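Local coordinates for TetR family transcriptional regulator (Mycobacterium smegmatis, PDB 5XS9), which probably acts as a dimeric TetR-type repressor, BioQ, that binds operator DNA and so controls genes of biotin metabolism, at residues A11-L16 / L87-G92; K47-G52 / S102-V107; A53-I58 / A93-A98; H57-A62 / R80-A85; E110-L115 / T135-V140. All coordinates share one frame; numbering follows the deposited sequence.

Contact 1 of 5, residues A11-L16 / L87-G92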
# COMPACT_ATOMS: atom_id res chain seq x y z
N ALA A 11 25.15 -3.19 4.16
CA ALA A 11 25.49 -2.79 2.80
C ALA A 11 24.21 -2.76 1.94
O ALA A 11 24.00 -1.85 1.12
CB ALA A 11 26.50 -3.75 2.19
N ALA A 12 23.39 -3.77 2.13
CA ALA A 12 22.13 -3.88 1.32
C ALA A 12 21.21 -2.69 1.60
O ALA A 12 20.60 -2.14 0.68
CB ALA A 12 21.43 -5.17 1.67
N THR A 13 21.21 -2.23 2.87
CA THR A 13 20.40 -1.10 3.32
C THR A 13 20.90 0.22 2.74
O THR A 13 20.12 1.09 2.33
CB THR A 13 20.30 -1.08 4.89
OG1 THR A 13 19.66 -2.30 5.26
CG2 THR A 13 19.54 0.08 5.41
N LYS A 14 22.20 0.33 2.64
CA LYS A 14 22.80 1.51 1.99
C LYS A 14 22.49 1.59 0.47
O LYS A 14 22.22 2.65 -0.06
CB LYS A 14 24.32 1.46 2.24
CG LYS A 14 25.07 2.71 1.81
CD LYS A 14 26.52 2.62 2.29
CE LYS A 14 27.46 3.38 1.38
NZ LYS A 14 26.95 4.75 1.10
N ILE A 15 22.47 0.47 -0.22
CA ILE A 15 22.07 0.47 -1.62
C ILE A 15 20.61 0.96 -1.74
O ILE A 15 20.25 1.78 -2.60
CB ILE A 15 22.23 -0.94 -2.24
CG1 ILE A 15 23.72 -1.28 -2.34
CG2 ILE A 15 21.61 -1.03 -3.63
CD1 ILE A 15 24.03 -2.75 -2.48
N LEU A 16 19.76 0.43 -0.87
CA LEU A 16 18.37 0.83 -0.80
C LEU A 16 18.26 2.30 -0.59
O LEU A 16 17.58 2.97 -1.35
CB LEU A 16 17.64 0.05 0.29
CG LEU A 16 16.20 0.57 0.52
CD1 LEU A 16 15.27 0.03 -0.53
CD2 LEU A 16 15.75 0.12 1.88
N LEU A 87 9.64 5.54 6.92
CA LEU A 87 10.04 6.81 6.29
C LEU A 87 11.54 7.11 6.34
O LEU A 87 12.00 7.97 5.62
CB LEU A 87 9.28 7.97 6.90
CG LEU A 87 7.81 7.97 6.53
CD1 LEU A 87 7.17 9.15 7.25
CD2 LEU A 87 7.55 8.04 5.03
N SER A 88 12.25 6.38 7.15
CA SER A 88 13.69 6.55 7.40
C SER A 88 14.53 5.98 6.31
O SER A 88 15.70 6.23 6.33
CB SER A 88 14.09 5.84 8.74
OG SER A 88 13.50 6.58 9.74
N HIS A 89 13.97 5.11 5.44
CA HIS A 89 14.70 4.56 4.32
C HIS A 89 13.94 4.73 3.04
O HIS A 89 12.73 4.62 3.04
CB HIS A 89 14.95 3.09 4.57
CG HIS A 89 15.69 2.86 5.84
ND1 HIS A 89 17.07 2.97 5.93
CD2 HIS A 89 15.25 2.66 7.11
CE1 HIS A 89 17.45 2.79 7.18
NE2 HIS A 89 16.36 2.63 7.92
N THR A 90 14.67 5.04 1.95
CA THR A 90 14.12 5.06 0.61
C THR A 90 13.35 3.73 0.27
O THR A 90 13.84 2.61 0.46
CB THR A 90 15.24 5.21 -0.42
OG1 THR A 90 16.10 6.29 -0.04
CG2 THR A 90 14.66 5.48 -1.90
N ASP A 91 12.12 3.91 -0.17
CA ASP A 91 11.23 2.80 -0.58
C ASP A 91 10.92 1.84 0.59
O ASP A 91 10.50 0.71 0.42
CB ASP A 91 11.75 2.11 -1.76
CG ASP A 91 11.82 3.00 -3.00
OD1 ASP A 91 10.93 3.84 -3.28
OD2 ASP A 91 12.75 2.77 -3.74
N GLY A 92 11.08 2.35 1.80
CA GLY A 92 10.95 1.49 3.00
C GLY A 92 9.56 0.91 3.21
O GLY A 92 9.42 -0.27 3.51
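Leu16 and Thr90 meet by van der Waals packing of side chain on backbone carbonyl, a contact that joins helix 5-19, the first helix of the DNA-binding region, to the turn between helices 71-87 and 92-101. Each residue sets carbon against the other's backbone oxygen. Leu16 CG and CD1 are both modelled 3.1 Å from Thr90 O, unusually close approaches, while Thr90 CB lies 3.4 Å from Leu16 O. The Leu16 side chain gets there because CG stands opposite the backbone N (chi1 173°), which sends the branch across to the turn. Its CD2 also meets His89 CB at 4.1 Å, the two side chains running at about a right angle. Next to this, Thr13 CG2 approaches the His89 ring obliquely, 3.8 Å from ND1. His89 to Gly92 form a type II beta turn, with Gly92 N bonded to His89 O at 3.1 Å. Polar fastening comes one residue beyond Leu16, where Asp17 accepts from His89 ND1 through OD2 and from Thr90 OG1 through its carbonyl. The chemistry thus implies a joint of carbon packing in which His89 and Thr90 are also tied by polar bonds to helix 5-19.

Contact 2 of 5, residues K47-G52 / S102-V107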
# COMPACT_ATOMS: atom_id res chain seq x y z
N LYS A 47 16.58 -13.38 -3.40
CA LYS A 47 16.35 -11.97 -3.15
C LYS A 47 15.23 -11.71 -2.11
O LYS A 47 15.33 -10.76 -1.34
CB LYS A 47 16.01 -11.22 -4.42
CG LYS A 47 15.81 -9.71 -4.13
CD LYS A 47 16.28 -8.71 -5.19
CE LYS A 47 15.19 -8.34 -6.15
NZ LYS A 47 14.60 -9.60 -6.63
N GLN A 48 14.20 -12.55 -2.06
CA GLN A 48 13.14 -12.36 -1.05
C GLN A 48 13.63 -12.54 0.35
O GLN A 48 13.12 -11.88 1.23
CB GLN A 48 11.95 -13.32 -1.21
CG GLN A 48 11.36 -13.34 -2.59
CD GLN A 48 12.10 -14.33 -3.49
OE1 GLN A 48 12.91 -13.94 -4.34
NE2 GLN A 48 11.84 -15.64 -3.28
N GLU A 49 14.59 -13.45 0.60
CA GLU A 49 15.15 -13.54 1.93
C GLU A 49 15.99 -12.36 2.19
O GLU A 49 16.05 -11.91 3.31
CB GLU A 49 15.99 -14.83 2.11
CG GLU A 49 15.15 -16.10 2.13
CD GLU A 49 15.96 -17.38 2.46
OE1 GLU A 49 17.19 -17.36 2.83
OE2 GLU A 49 15.33 -18.42 2.31
N LEU A 50 16.72 -11.85 1.19
CA LEU A 50 17.55 -10.68 1.44
C LEU A 50 16.63 -9.51 1.80
O LEU A 50 16.87 -8.78 2.72
CB LEU A 50 18.37 -10.29 0.22
CG LEU A 50 19.05 -8.89 0.27
CD1 LEU A 50 20.02 -8.82 1.42
CD2 LEU A 50 19.71 -8.49 -1.03
N LEU A 51 15.57 -9.33 1.03
CA LEU A 51 14.66 -8.19 1.31
C LEU A 51 14.04 -8.31 2.69
O LEU A 51 13.94 -7.29 3.40
CB LEU A 51 13.59 -8.07 0.22
CG LEU A 51 14.13 -7.65 -1.15
CD1 LEU A 51 13.04 -7.86 -2.24
CD2 LEU A 51 14.59 -6.22 -1.14
N GLY A 52 13.65 -9.52 3.09
CA GLY A 52 13.19 -9.79 4.47
C GLY A 52 14.16 -9.35 5.60
O GLY A 52 13.74 -8.76 6.61
N SER A 102 5.25 -11.61 1.58
CA SER A 102 5.97 -12.82 1.27
C SER A 102 6.21 -13.63 2.56
O SER A 102 6.78 -14.69 2.48
CB SER A 102 7.27 -12.47 0.58
OG SER A 102 8.15 -12.05 1.61
N GLY A 103 5.83 -13.13 3.73
CA GLY A 103 6.12 -13.79 4.98
C GLY A 103 7.57 -13.75 5.46
O GLY A 103 7.92 -14.55 6.33
N GLN A 104 8.41 -12.81 4.98
CA GLN A 104 9.85 -12.84 5.24
C GLN A 104 10.36 -11.84 6.27
O GLN A 104 11.56 -11.83 6.56
CB GLN A 104 10.62 -12.65 3.92
CG GLN A 104 10.39 -13.77 2.93
CD GLN A 104 11.32 -14.97 3.11
OE1 GLN A 104 12.17 -14.96 3.92
NE2 GLN A 104 11.12 -16.00 2.33
N SER A 105 9.46 -11.04 6.85
CA SER A 105 9.82 -10.09 7.92
C SER A 105 9.28 -10.63 9.24
O SER A 105 8.09 -10.75 9.43
CB SER A 105 9.24 -8.70 7.68
OG SER A 105 9.35 -7.80 8.81
N VAL A 106 10.20 -10.88 10.18
CA VAL A 106 9.87 -11.29 11.55
C VAL A 106 9.36 -10.09 12.35
O VAL A 106 8.46 -10.23 13.17
CB VAL A 106 11.15 -11.91 12.22
CG1 VAL A 106 10.94 -12.17 13.71
CG2 VAL A 106 11.49 -13.22 11.49
N VAL A 107 9.91 -8.91 12.15
CA VAL A 107 9.48 -7.84 12.96
C VAL A 107 8.04 -7.44 12.68
O VAL A 107 7.29 -7.11 13.58
CB VAL A 107 10.44 -6.65 12.86
CG1 VAL A 107 9.96 -5.52 13.73
CG2 VAL A 107 11.86 -7.07 13.34
O HOH W 1 10.67 -10.46 1.17
O HOH W 2 12.60 -18.44 1.99
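Gly52 and Gln104 bring the backbones of helix 47-58 and the loop before helix 106-122 within 4.6 Å, measured between their CA atoms. The direct contacts are van der Waals in kind, with one CH...O approach: Gly52 CA lies 3.3 Å from Gln104 O, with an angle of 121° at the hydrogen, so it is far from straight. Gly52, having no side chain, presents its CA directly to that oxygen. Gln104 lies over the preceding turn of the helix. Its CG is 3.7 Å from Gln48 O, and because the chain bends at chi2 (-87°) the amide swings back over Glu49, where OE1 comes 3.7 Å from Glu49 CG. The amide and the Glu49 carboxylate planes are 36° apart.

Water supplies the polar links. One molecule donates to Glu49 OE2 at 2.7 Å and accepts from Gln104 NE2 at 2.9 Å, joining the two polar ends. A second donates to Gln48 O at 2.8 Å and is also hydrogen-bonded to Ser102 OG. Glu49 OE1, meanwhile, accepts from Ala45 N.

Within the loop, Gly103 closes helix 92-101 in a Schellman motif, and Ser105 N-caps helix 106-122 through its OG, which bonds to Ile108 N. Asp56, a turn further along helix 47-58, hydrogen-bonds to the same Ser105 OG and takes the N-H groups of Val106 and Val107. A Schellman stop followed two residues later by a helix N-cap, seated against the helix that leads out of the DNA-binding region, makes this a domain junction of the TetR fold.

Contact 3 of 5, residues A53-I58 / A93-A98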
# COMPACT_ATOMS: atom_id res chain seq x y z
N ALA A 53 15.44 -9.62 5.43
CA ALA A 53 16.43 -9.22 6.41
C ALA A 53 16.58 -7.74 6.39
O ALA A 53 16.77 -7.11 7.40
CB ALA A 53 17.79 -9.86 6.07
N VAL A 54 16.57 -7.13 5.21
CA VAL A 54 16.68 -5.71 5.16
C VAL A 54 15.40 -5.07 5.82
O VAL A 54 15.50 -4.05 6.57
CB VAL A 54 16.83 -5.20 3.73
CG1 VAL A 54 16.62 -3.71 3.68
CG2 VAL A 54 18.17 -5.55 3.14
N ALA A 55 14.24 -5.64 5.53
CA ALA A 55 12.96 -5.21 6.25
C ALA A 55 13.13 -5.26 7.80
O ALA A 55 12.84 -4.28 8.51
CB ALA A 55 11.78 -6.06 5.81
N ASP A 56 13.67 -6.37 8.32
CA ASP A 56 13.85 -6.48 9.80
C ASP A 56 14.85 -5.54 10.35
O ASP A 56 14.69 -5.05 11.45
CB ASP A 56 14.09 -7.90 10.23
CG ASP A 56 12.86 -8.73 10.00
OD1 ASP A 56 11.73 -8.18 9.98
OD2 ASP A 56 12.98 -9.92 9.83
N HIS A 57 15.82 -5.17 9.54
CA HIS A 57 16.84 -4.24 9.96
C HIS A 57 16.26 -2.84 10.03
O HIS A 57 16.50 -2.11 11.00
CB HIS A 57 18.01 -4.29 8.97
CG HIS A 57 19.13 -3.37 9.31
ND1 HIS A 57 19.51 -2.33 8.50
CD2 HIS A 57 19.96 -3.34 10.37
CE1 HIS A 57 20.51 -1.67 9.06
NE2 HIS A 57 20.79 -2.26 10.20
N ILE A 58 15.54 -2.45 8.98
CA ILE A 58 14.75 -1.19 8.88
C ILE A 58 13.78 -1.05 10.07
O ILE A 58 13.53 0.04 10.55
CB ILE A 58 13.94 -1.19 7.52
CG1 ILE A 58 14.86 -0.82 6.36
CG2 ILE A 58 12.78 -0.24 7.44
CD1 ILE A 58 14.18 -1.12 5.02
N ALA A 93 8.52 1.74 2.99
CA ALA A 93 7.22 1.24 3.13
C ALA A 93 6.93 0.15 2.08
O ALA A 93 6.31 -0.83 2.40
CB ALA A 93 6.18 2.37 3.09
N GLU A 94 7.37 0.35 0.85
CA GLU A 94 7.16 -0.65 -0.22
C GLU A 94 7.90 -1.96 0.09
O GLU A 94 7.40 -3.05 -0.15
CB GLU A 94 7.67 -0.12 -1.56
CG GLU A 94 7.40 -1.04 -2.72
CD GLU A 94 8.06 -0.56 -4.03
OE1 GLU A 94 8.34 0.65 -4.15
OE2 GLU A 94 8.33 -1.40 -4.92
N LEU A 95 9.10 -1.82 0.60
CA LEU A 95 9.95 -2.99 0.87
C LEU A 95 9.32 -3.77 2.03
O LEU A 95 9.19 -4.99 1.94
CB LEU A 95 11.37 -2.53 1.21
CG LEU A 95 12.47 -3.62 1.27
CD1 LEU A 95 13.82 -3.08 0.96
CD2 LEU A 95 12.44 -4.19 2.67
N VAL A 96 8.88 -3.08 3.09
CA VAL A 96 8.19 -3.78 4.24
C VAL A 96 6.87 -4.38 3.83
O VAL A 96 6.57 -5.52 4.23
CB VAL A 96 8.08 -2.93 5.48
CG1 VAL A 96 7.28 -3.62 6.53
CG2 VAL A 96 9.52 -2.61 5.96
N SER A 97 6.10 -3.68 2.97
CA SER A 97 4.87 -4.28 2.38
C SER A 97 5.10 -5.57 1.69
O SER A 97 4.34 -6.51 1.91
CB SER A 97 4.11 -3.38 1.43
OG SER A 97 3.83 -2.18 2.13
N ALA A 98 6.07 -5.59 0.77
CA ALA A 98 6.33 -6.81 0.02
C ALA A 98 6.90 -7.91 0.92
O ALA A 98 6.57 -9.11 0.74
CB ALA A 98 7.21 -6.55 -1.21
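Leu95 has the most surface buried here, and it lies between Val54, Ala55 and Ile58 of the facing helix. Its two methyls divide the work. CD2 touches Ala55 CB at 3.7 Å and, at the same distance, Ala55 N, so it presses on backbone as well as side chain; it also meets Ile58 CD1 at 4.2 Å. CD1 turns to Val54 CG1, 4.0 Å away, where the two side chains cross at about a right angle. A chi1 near trans (-169°) carries both methyls to the facing helix.

Ala55 supplies the close point of the interface. Its single methyl aims at the opposite helix and is met by Leu95 CD2 and by Val96 CG2, the latter at 4.1 Å, and the Ala55 and Val96 CA atoms are only 5.4 Å apart. Such a small residue at the crossing is consistent with the axis separation of 9.3 Å; the short segments cross at -122°. In TetR-family proteins the last helix of the DNA-binding region passes into the regulatory domain, and here that helix, 47-58, lies across helix 92-101 of that domain in a buried packing whose side-chain contacts are all apolar.

Val96 completes the patch from one side. Its CG2, placed opposite its own carbonyl carbon, meets Ile58 CG2 at 4.3 Å as well as the Ala55 methyl. Beyond the pair, Val54 and Ile58 also pack on helix 5-19, through Thr13 and Leu16, while Val96 reaches Leu86 of helix 71-87.

Contact 4 of 5, residues H57-A62 / R80-A85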
# COMPACT_ATOMS: atom_id res chain seq x y z
N HIS A 57 15.82 -5.17 9.54
CA HIS A 57 16.84 -4.24 9.96
C HIS A 57 16.26 -2.84 10.03
O HIS A 57 16.50 -2.11 11.00
CB HIS A 57 18.01 -4.29 8.97
CG HIS A 57 19.13 -3.37 9.31
ND1 HIS A 57 19.51 -2.33 8.50
CD2 HIS A 57 19.96 -3.34 10.37
CE1 HIS A 57 20.51 -1.67 9.06
NE2 HIS A 57 20.79 -2.26 10.20
N ILE A 58 15.54 -2.45 8.98
CA ILE A 58 14.75 -1.19 8.88
C ILE A 58 13.78 -1.05 10.07
O ILE A 58 13.53 0.04 10.55
CB ILE A 58 13.94 -1.19 7.52
CG1 ILE A 58 14.86 -0.82 6.36
CG2 ILE A 58 12.78 -0.24 7.44
CD1 ILE A 58 14.18 -1.12 5.02
N LEU A 59 13.21 -2.13 10.50
CA LEU A 59 12.17 -2.13 11.52
C LEU A 59 12.73 -2.39 12.95
O LEU A 59 11.95 -2.42 13.91
CB LEU A 59 11.16 -3.28 11.20
CG LEU A 59 10.27 -3.08 9.98
CD1 LEU A 59 9.45 -4.32 9.70
CD2 LEU A 59 9.38 -1.86 10.14
N ARG A 60 14.03 -2.63 13.07
CA ARG A 60 14.74 -2.60 14.36
C ARG A 60 14.23 -1.48 15.31
O ARG A 60 13.81 -1.78 16.40
CB ARG A 60 16.22 -2.42 14.08
CG ARG A 60 17.19 -2.37 15.25
CD ARG A 60 18.62 -2.42 14.72
NE ARG A 60 18.76 -1.69 13.44
CZ ARG A 60 19.09 -0.40 13.28
NH1 ARG A 60 19.37 0.39 14.32
NH2 ARG A 60 19.15 0.10 12.04
N THR A 61 14.21 -0.23 14.88
CA THR A 61 13.73 0.82 15.77
C THR A 61 12.21 0.84 15.99
O THR A 61 11.79 1.43 16.95
CB THR A 61 14.12 2.24 15.33
OG1 THR A 61 13.41 2.61 14.12
CG2 THR A 61 15.62 2.34 15.19
N ALA A 62 11.42 0.20 15.13
CA ALA A 62 9.98 0.26 15.20
C ALA A 62 9.36 -0.39 16.45
O ALA A 62 8.27 -0.06 16.85
CB ALA A 62 9.35 -0.35 13.95
N ARG A 80 2.88 4.89 14.99
CA ARG A 80 3.78 6.03 14.75
C ARG A 80 5.20 5.53 14.62
O ARG A 80 5.93 5.93 13.70
CB ARG A 80 3.74 7.08 15.85
CG ARG A 80 2.52 7.96 15.93
CD ARG A 80 2.75 9.08 16.96
NE ARG A 80 2.82 8.59 18.34
CZ ARG A 80 1.83 8.65 19.25
NH1 ARG A 80 0.61 9.20 18.98
NH2 ARG A 80 2.03 8.11 20.47
N ALA A 81 5.60 4.59 15.49
CA ALA A 81 7.01 4.13 15.43
C ALA A 81 7.22 3.37 14.16
O ALA A 81 8.28 3.46 13.53
CB ALA A 81 7.36 3.25 16.62
N LEU A 82 6.19 2.63 13.73
CA LEU A 82 6.31 1.89 12.50
C LEU A 82 6.42 2.83 11.27
O LEU A 82 7.29 2.66 10.42
CB LEU A 82 5.14 0.89 12.37
CG LEU A 82 5.03 0.25 11.01
CD1 LEU A 82 6.19 -0.65 10.63
CD2 LEU A 82 3.74 -0.55 10.94
N ARG A 83 5.52 3.81 11.16
CA ARG A 83 5.61 4.73 10.05
C ARG A 83 6.98 5.47 10.00
O ARG A 83 7.60 5.64 8.95
CB ARG A 83 4.50 5.75 10.17
CG ARG A 83 4.67 6.93 9.20
CD ARG A 83 3.40 7.66 9.12
NE ARG A 83 3.57 8.94 8.48
CZ ARG A 83 3.76 10.10 9.09
NH1 ARG A 83 3.82 10.18 10.39
NH2 ARG A 83 3.89 11.20 8.37
N ASP A 84 7.44 5.91 11.16
CA ASP A 84 8.73 6.62 11.23
C ASP A 84 9.89 5.72 10.74
O ASP A 84 10.74 6.16 9.92
CB ASP A 84 8.98 7.20 12.65
CG ASP A 84 8.16 8.53 12.91
OD1 ASP A 84 7.59 9.28 12.00
OD2 ASP A 84 8.09 8.84 14.11
N ALA A 85 9.87 4.45 11.11
CA ALA A 85 10.89 3.55 10.59
C ALA A 85 10.81 3.36 9.09
O ALA A 85 11.83 3.37 8.39
CB ALA A 85 10.88 2.23 11.32
O HOH W 3 10.57 4.37 14.70
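Ala81 and Ala85 set their methyls against peptide carbonyls, the flat groups of this contact, since no aromatic ring takes part: Ala81 CB is 3.4 Å from Ala62 O, and Ala85 CB is 3.5 Å from Ile58 O. Both methyls come in tilted, about 30° out of the carbonyl planes. In TetR-fold terms this is where the chain leaving helix 47-58 meets helix 71-87, the next helix of the regulatory domain. The two alanines, one helical turn apart, form a low surface touched by Ile58, Thr61 and Ala62. Ala62 CB meets Ala85 CB at 4.0 Å. The backbones are near here, with Ala62 CA 4.8 Å from Leu82 CA. A chi1 of 69° places the Thr61 hydroxyl beside the Ala85 methyl, with OG1 3.8 Å from Ala85 CB. A water that donates to Ala81 O at 2.7 Å touches the same hydroxyl only weakly. Ala62 N bonds back to Leu59 O. Further inward, helix 106-122 covers Leu59 and Ala62 with Val107 and Ile111, and helix 129-155 covers Leu82 with Ile137 and Val140. Here Leu59 and Leu82 cross obliquely, with Leu59 CD2 and Leu82 CD1 modelled 3.4 Å apart, a doubtful closeness that may reflect coordinate error.

Contact 5 of 5, residues E110-L115 / T135-V140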
# COMPACT_ATOMS: atom_id res chain seq x y z
N GLU A 110 5.82 -9.68 14.55
CA GLU A 110 5.79 -9.26 15.94
C GLU A 110 4.88 -8.02 16.15
O GLU A 110 4.21 -7.93 17.16
CB GLU A 110 7.17 -8.89 16.49
CG GLU A 110 8.13 -10.05 16.57
CD GLU A 110 9.56 -9.61 16.93
OE1 GLU A 110 9.78 -8.43 17.32
OE2 GLU A 110 10.46 -10.48 16.80
N ILE A 111 4.92 -7.05 15.26
CA ILE A 111 4.10 -5.85 15.46
C ILE A 111 2.62 -6.17 15.38
O ILE A 111 1.83 -5.66 16.16
CB ILE A 111 4.55 -4.71 14.48
CG1 ILE A 111 5.92 -4.15 14.97
CG2 ILE A 111 3.48 -3.60 14.47
CD1 ILE A 111 6.71 -3.52 13.84
N VAL A 112 2.25 -7.02 14.43
CA VAL A 112 0.90 -7.46 14.30
C VAL A 112 0.39 -8.19 15.56
O VAL A 112 -0.68 -7.88 16.07
CB VAL A 112 0.80 -8.44 13.10
CG1 VAL A 112 -0.45 -9.31 13.13
CG2 VAL A 112 0.88 -7.68 11.82
N GLU A 113 1.22 -9.05 16.15
CA GLU A 113 0.85 -9.71 17.40
C GLU A 113 0.72 -8.66 18.48
O GLU A 113 -0.20 -8.68 19.31
CB GLU A 113 1.91 -10.82 17.74
CG GLU A 113 1.92 -11.27 19.19
CD GLU A 113 0.90 -12.37 19.57
OE1 GLU A 113 0.32 -12.28 20.68
OE2 GLU A 113 0.69 -13.34 18.79
N GLN A 114 1.63 -7.72 18.53
CA GLN A 114 1.48 -6.70 19.53
C GLN A 114 0.19 -5.88 19.38
O GLN A 114 -0.49 -5.60 20.34
CB GLN A 114 2.71 -5.81 19.52
CG GLN A 114 2.80 -4.87 20.65
CD GLN A 114 4.22 -4.31 20.83
OE1 GLN A 114 5.21 -5.04 20.81
NE2 GLN A 114 4.31 -3.03 21.08
N LEU A 115 -0.17 -5.51 18.15
CA LEU A 115 -1.41 -4.82 17.92
C LEU A 115 -2.67 -5.68 18.28
O LEU A 115 -3.67 -5.14 18.72
CB LEU A 115 -1.52 -4.38 16.47
CG LEU A 115 -0.56 -3.26 16.03
CD1 LEU A 115 -0.64 -3.21 14.52
CD2 LEU A 115 -0.86 -1.94 16.72
N THR A 135 -5.75 -5.12 9.77
CA THR A 135 -6.47 -3.97 9.29
C THR A 135 -5.67 -2.66 9.57
O THR A 135 -5.48 -1.81 8.67
CB THR A 135 -7.87 -3.91 9.90
OG1 THR A 135 -8.70 -5.04 9.40
CG2 THR A 135 -8.55 -2.59 9.49
N VAL A 136 -5.19 -2.54 10.79
CA VAL A 136 -4.34 -1.41 11.17
C VAL A 136 -3.08 -1.41 10.35
O VAL A 136 -2.71 -0.35 9.79
CB VAL A 136 -4.04 -1.46 12.67
CG1 VAL A 136 -3.06 -0.33 13.12
CG2 VAL A 136 -5.36 -1.42 13.49
N ILE A 137 -2.44 -2.58 10.18
CA ILE A 137 -1.21 -2.59 9.40
C ILE A 137 -1.46 -2.18 7.97
O ILE A 137 -0.62 -1.47 7.38
CB ILE A 137 -0.49 -3.97 9.46
CG1 ILE A 137 0.07 -4.18 10.84
CG2 ILE A 137 0.62 -4.08 8.46
CD1 ILE A 137 1.05 -3.12 11.28
N TYR A 138 -2.53 -2.71 7.35
CA TYR A 138 -2.80 -2.36 6.00
C TYR A 138 -3.01 -0.87 5.84
O TYR A 138 -2.56 -0.28 4.84
CB TYR A 138 -3.98 -3.13 5.44
CG TYR A 138 -3.76 -4.60 5.36
CD1 TYR A 138 -2.59 -5.13 4.86
CD2 TYR A 138 -4.79 -5.49 5.71
CE1 TYR A 138 -2.42 -6.48 4.82
CE2 TYR A 138 -4.64 -6.85 5.60
CZ TYR A 138 -3.47 -7.34 5.12
OH TYR A 138 -3.26 -8.71 5.03
N TYR A 139 -3.70 -0.27 6.77
CA TYR A 139 -3.81 1.19 6.74
C TYR A 139 -2.43 1.90 6.78
O TYR A 139 -2.14 2.83 5.98
CB TYR A 139 -4.71 1.72 7.85
CG TYR A 139 -4.54 3.21 8.11
CD1 TYR A 139 -4.95 4.14 7.19
CD2 TYR A 139 -3.81 3.67 9.21
CE1 TYR A 139 -4.78 5.50 7.40
CE2 TYR A 139 -3.58 5.03 9.40
CZ TYR A 139 -4.07 5.96 8.49
OH TYR A 139 -3.92 7.36 8.67
N VAL A 140 -1.60 1.47 7.69
CA VAL A 140 -0.31 2.15 7.90
C VAL A 140 0.58 1.96 6.66
O VAL A 140 1.23 2.87 6.16
CB VAL A 140 0.44 1.60 9.11
CG1 VAL A 140 1.90 2.16 9.12
CG2 VAL A 140 -0.29 1.89 10.37
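Ile137 is the bump of this interface: its side chain projects from helix 135-140 into a hollow walled by Ile111, Val112 and Leu115 of helix 110-115. The two belong to helices 106-122 and 129-155 of the all-helical TetR regulatory domain, and their short axes cross at 126° and 10.4 Å apart. That separation is bridged entirely by branched aliphatic side chains. Ile137 bends at chi2 (-59°), which turns CD1 toward one wall while CG1 faces another. CD1 lies 4.0 Å from Ile111 CG2, and the two side chains cross at about a right angle. CG1 meets Val112 CG2 at 3.7 Å, again nearly perpendicular. Leu115, one turn on from Ile111, is a second bump: it passes Ile137 obliquely and fits between that residue and Val136, its CD1 resting 4.0 Å from Val136 CG1. Elsewhere the core continues, with Cys79 of helix 71-87 against Val136. The far face of helix 129-155 is at the dimer interface, where Tyr138 OH bonds to Asp146 of the second subunit, consistent with the dimerising helix bundle of TetR proteins. On the Leu115 side of the hollow, Leu115 CD1 lies 3.7 Å from Ile137 CD1.

Contacts 1 to 4 form one continuous arrangement around helix 47-58, which contacts 2, 3 and 4 all use. Contact 2 adjoins contact 3, their centres 7 Å apart, and Asp56 ties them: its OD1 lies 2.7 Å from Ser105 OG. Contact 1 meets contact 3 where Thr13 OG1 and His57 ND1 are 3.2 Å apart, a probable hydrogen bond that ties helix 5-19 to helix 47-58. Contacts 3 and 4 share His57 and Ile58. Contact 5 lies deeper in the regulatory domain, about 21 Å from contact 1 between centres, and connects through contact 4, where Leu82 CD2 packs 3.7 Å from Ile137 CD1. Such a chain of contacts could couple the two regions.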